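Local coordinates for protein geranyltranstransferase (Enterococcus faecalis, PDB 3P8L) that probably catalyses the magnesium-dependent condensation of isopentenyl diphosphate with geranyl diphosphate to give farnesyl diphosphate, as a trans-prenyltransferase, at residues L53-V58 / S79-H84. Sequence-based numbering, arbitrary orientation.
Sequences LRPLLV and SLEMIH
OE1 of E81 receives a hydrogen bond of 2.6 Å from the O of a water that in turn accepts from the backbone N of R54 (2.9 Å to the water O) and from R54 NH1 (3.0 Å). This single solvent molecule thus joins the carboxylate to both ends of R54, whose charged group it meets at the edge and in plane. No direct hydrogen bond links the two segments. With its other oxygen, OE2, E81 forms a salt bridge to R52, a pairing that, with the R54 charge nearby, would be expected to favour the ionised carboxylate. Folded at chi2 (63°), the glutamate also lies against the P55 ring, its CB touching P55 CG.

An arginine can bind water at its rim while stacking by its face, and R54 does both. Its guanidinium lies flat on the imidazole of H84, planes 7° apart and centres separated by 3.8 Å. The overlap is offset, with R54 NH1 3.2 Å from H84 CE1. Further along the helices, L80 CD2 touches both R54 CB (3.6 Å) and V58 CG2 (3.8 Å), an apolar layer that A193 of helix 175-200 continues. Near the centre of the chain, the segments of helices 53-64 and 71-92 run roughly antiparallel (158°), their local axes 8.5 Å apart, as neighbours in the all-helical isoprenoid synthase fold of the FPP/GGPP synthase family.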
loop_
_atom_site.group_PDB
_atom_site.type_symbol
_atom_site.label_atom_id
_atom_site.label_comp_id
_atom_site.label_asym_id
_atom_site.label_seq_id
_atom_site.Cartn_x
_atom_site.Cartn_y
_atom_site.Cartn_z
ATOM N N LEU A 53 -4.422 6.291 -18.492
ATOM C CA LEU A 53 -4.401 5.088 -19.300
ATOM C C LEU A 53 -4.900 3.866 -18.555
ATOM O O LEU A 53 -5.705 3.095 -19.095
ATOM C CB LEU A 53 -2.996 4.832 -19.859
ATOM C CG LEU A 53 -2.794 3.544 -20.667
ATOM C CD1 LEU A 53 -3.721 3.523 -21.878
ATOM C CD2 LEU A 53 -1.338 3.370 -21.095
ATOM N N ARG A 54 -4.462 3.705 -17.313
ATOM C CA ARG A 54 -4.810 2.516 -16.540
ATOM C C ARG A 54 -6.310 2.376 -16.166
ATOM O O ARG A 54 -6.913 1.328 -16.447
ATOM C CB ARG A 54 -3.857 2.328 -15.351
ATOM C CG ARG A 54 -2.428 1.971 -15.798
ATOM C CD ARG A 54 -1.327 2.456 -14.819
ATOM N NE ARG A 54 -0.018 2.300 -15.442
ATOM C CZ ARG A 54 0.518 3.144 -16.322
ATOM N NH1 ARG A 54 -0.100 4.277 -16.661
ATOM N NH2 ARG A 54 1.707 2.865 -16.848
ATOM N N PRO A 55 -6.907 3.411 -15.542
ATOM C CA PRO A 55 -8.362 3.381 -15.349
ATOM C C PRO A 55 -9.139 3.334 -16.670
ATOM O O PRO A 55 -10.187 2.687 -16.728
ATOM C CB PRO A 55 -8.652 4.694 -14.598
ATOM C CG PRO A 55 -7.483 5.570 -14.818
ATOM C CD PRO A 55 -6.312 4.617 -14.924
ATOM N N LEU A 56 -8.625 3.990 -17.711
ATOM C CA LEU A 56 -9.222 3.913 -19.040
ATOM C C LEU A 56 -9.283 2.472 -19.537
ATOM O O LEU A 56 -10.326 2.040 -20.016
ATOM C CB LEU A 56 -8.546 4.843 -20.068
ATOM C CG LEU A 56 -9.245 4.946 -21.437
ATOM C CD1 LEU A 56 -10.710 5.370 -21.234
ATOM C CD2 LEU A 56 -8.538 5.877 -22.432
ATOM N N LEU A 57 -8.202 1.715 -19.351
ATOM C CA LEU A 57 -8.189 0.281 -19.700
ATOM C C LEU A 57 -9.224 -0.553 -18.943
ATOM O O LEU A 57 -9.939 -1.348 -19.563
ATOM C CB LEU A 57 -6.792 -0.308 -19.518
ATOM C CG LEU A 57 -5.779 0.051 -20.606
ATOM C CD1 LEU A 57 -4.386 -0.324 -20.116
ATOM C CD2 LEU A 57 -6.111 -0.644 -21.929
ATOM N N VAL A 58 -9.320 -0.347 -17.623
ATOM C CA VAL A 58 -10.326 -1.016 -16.794
ATOM C C VAL A 58 -11.726 -0.830 -17.393
ATOM O O VAL A 58 -12.426 -1.807 -17.656
ATOM C CB VAL A 58 -10.335 -0.518 -15.321
ATOM C CG1 VAL A 58 -11.452 -1.188 -14.531
ATOM C CG2 VAL A 58 -9.006 -0.796 -14.623
ATOM N N SER A 79 -8.707 3.212 -7.649
ATOM C CA SER A 79 -7.683 2.535 -6.848
ATOM C C SER A 79 -6.409 2.292 -7.666
ATOM O O SER A 79 -5.295 2.589 -7.208
ATOM C CB SER A 79 -8.217 1.210 -6.296
ATOM O OG SER A 79 -9.146 1.433 -5.252
ATOM N N LEU A 80 -6.574 1.782 -8.885
ATOM C CA LEU A 80 -5.433 1.575 -9.785
ATOM C C LEU A 80 -4.705 2.880 -10.149
ATOM O O LEU A 80 -3.454 2.948 -10.128
ATOM C CB LEU A 80 -5.889 0.835 -11.050
ATOM C CG LEU A 80 -4.858 0.540 -12.131
ATOM C CD1 LEU A 80 -3.727 -0.312 -11.590
ATOM C CD2 LEU A 80 -5.519 -0.126 -13.364
ATOM N N GLU A 81 -5.478 3.927 -10.459
ATOM C CA GLU A 81 -4.880 5.215 -10.780
ATOM C C GLU A 81 -4.168 5.863 -9.565
ATOM O O GLU A 81 -3.176 6.579 -9.751
ATOM C CB GLU A 81 -5.893 6.153 -11.433
ATOM C CG GLU A 81 -5.300 7.445 -11.995
ATOM C CD GLU A 81 -4.284 7.250 -13.144
ATOM O OE1 GLU A 81 -3.942 6.109 -13.567
ATOM O OE2 GLU A 81 -3.819 8.282 -13.629
ATOM N N MET A 82 -4.640 5.556 -8.354
ATOM C CA MET A 82 -3.983 5.944 -7.096
ATOM C C MET A 82 -2.601 5.300 -6.946
ATOM O O MET A 82 -1.641 5.985 -6.544
ATOM C CB MET A 82 -4.885 5.710 -5.861
ATOM C CG MET A 82 -6.165 6.647 -5.798
ATOM S SD MET A 82 -7.365 6.182 -4.500
ATOM C CE MET A 82 -6.461 6.649 -3.022
ATOM N N ILE A 83 -2.505 4.008 -7.290
ATOM C CA ILE A 83 -1.248 3.273 -7.298
ATOM C C ILE A 83 -0.297 3.924 -8.300
ATOM O O ILE A 83 0.861 4.217 -7.970
ATOM C CB ILE A 83 -1.425 1.762 -7.670
ATOM C CG1 ILE A 83 -2.199 0.993 -6.604
ATOM C CG2 ILE A 83 -0.072 1.108 -7.960
ATOM C CD1 ILE A 83 -1.442 0.709 -5.330
ATOM N N HIS A 84 -0.785 4.119 -9.526
ATOM C CA HIS A 84 -0.020 4.779 -10.558
ATOM C C HIS A 84 0.524 6.170 -10.128
ATOM O O HIS A 84 1.695 6.437 -10.317
ATOM C CB HIS A 84 -0.845 4.946 -11.808
ATOM C CG HIS A 84 -0.081 5.581 -12.916
ATOM N ND1 HIS A 84 1.102 5.057 -13.385
ATOM C CD2 HIS A 84 -0.310 6.703 -13.634
ATOM C CE1 HIS A 84 1.563 5.820 -14.359
ATOM N NE2 HIS A 84 0.720 6.817 -14.536
HETATM O O HOH W 1 -2.750 5.415 -15.718
#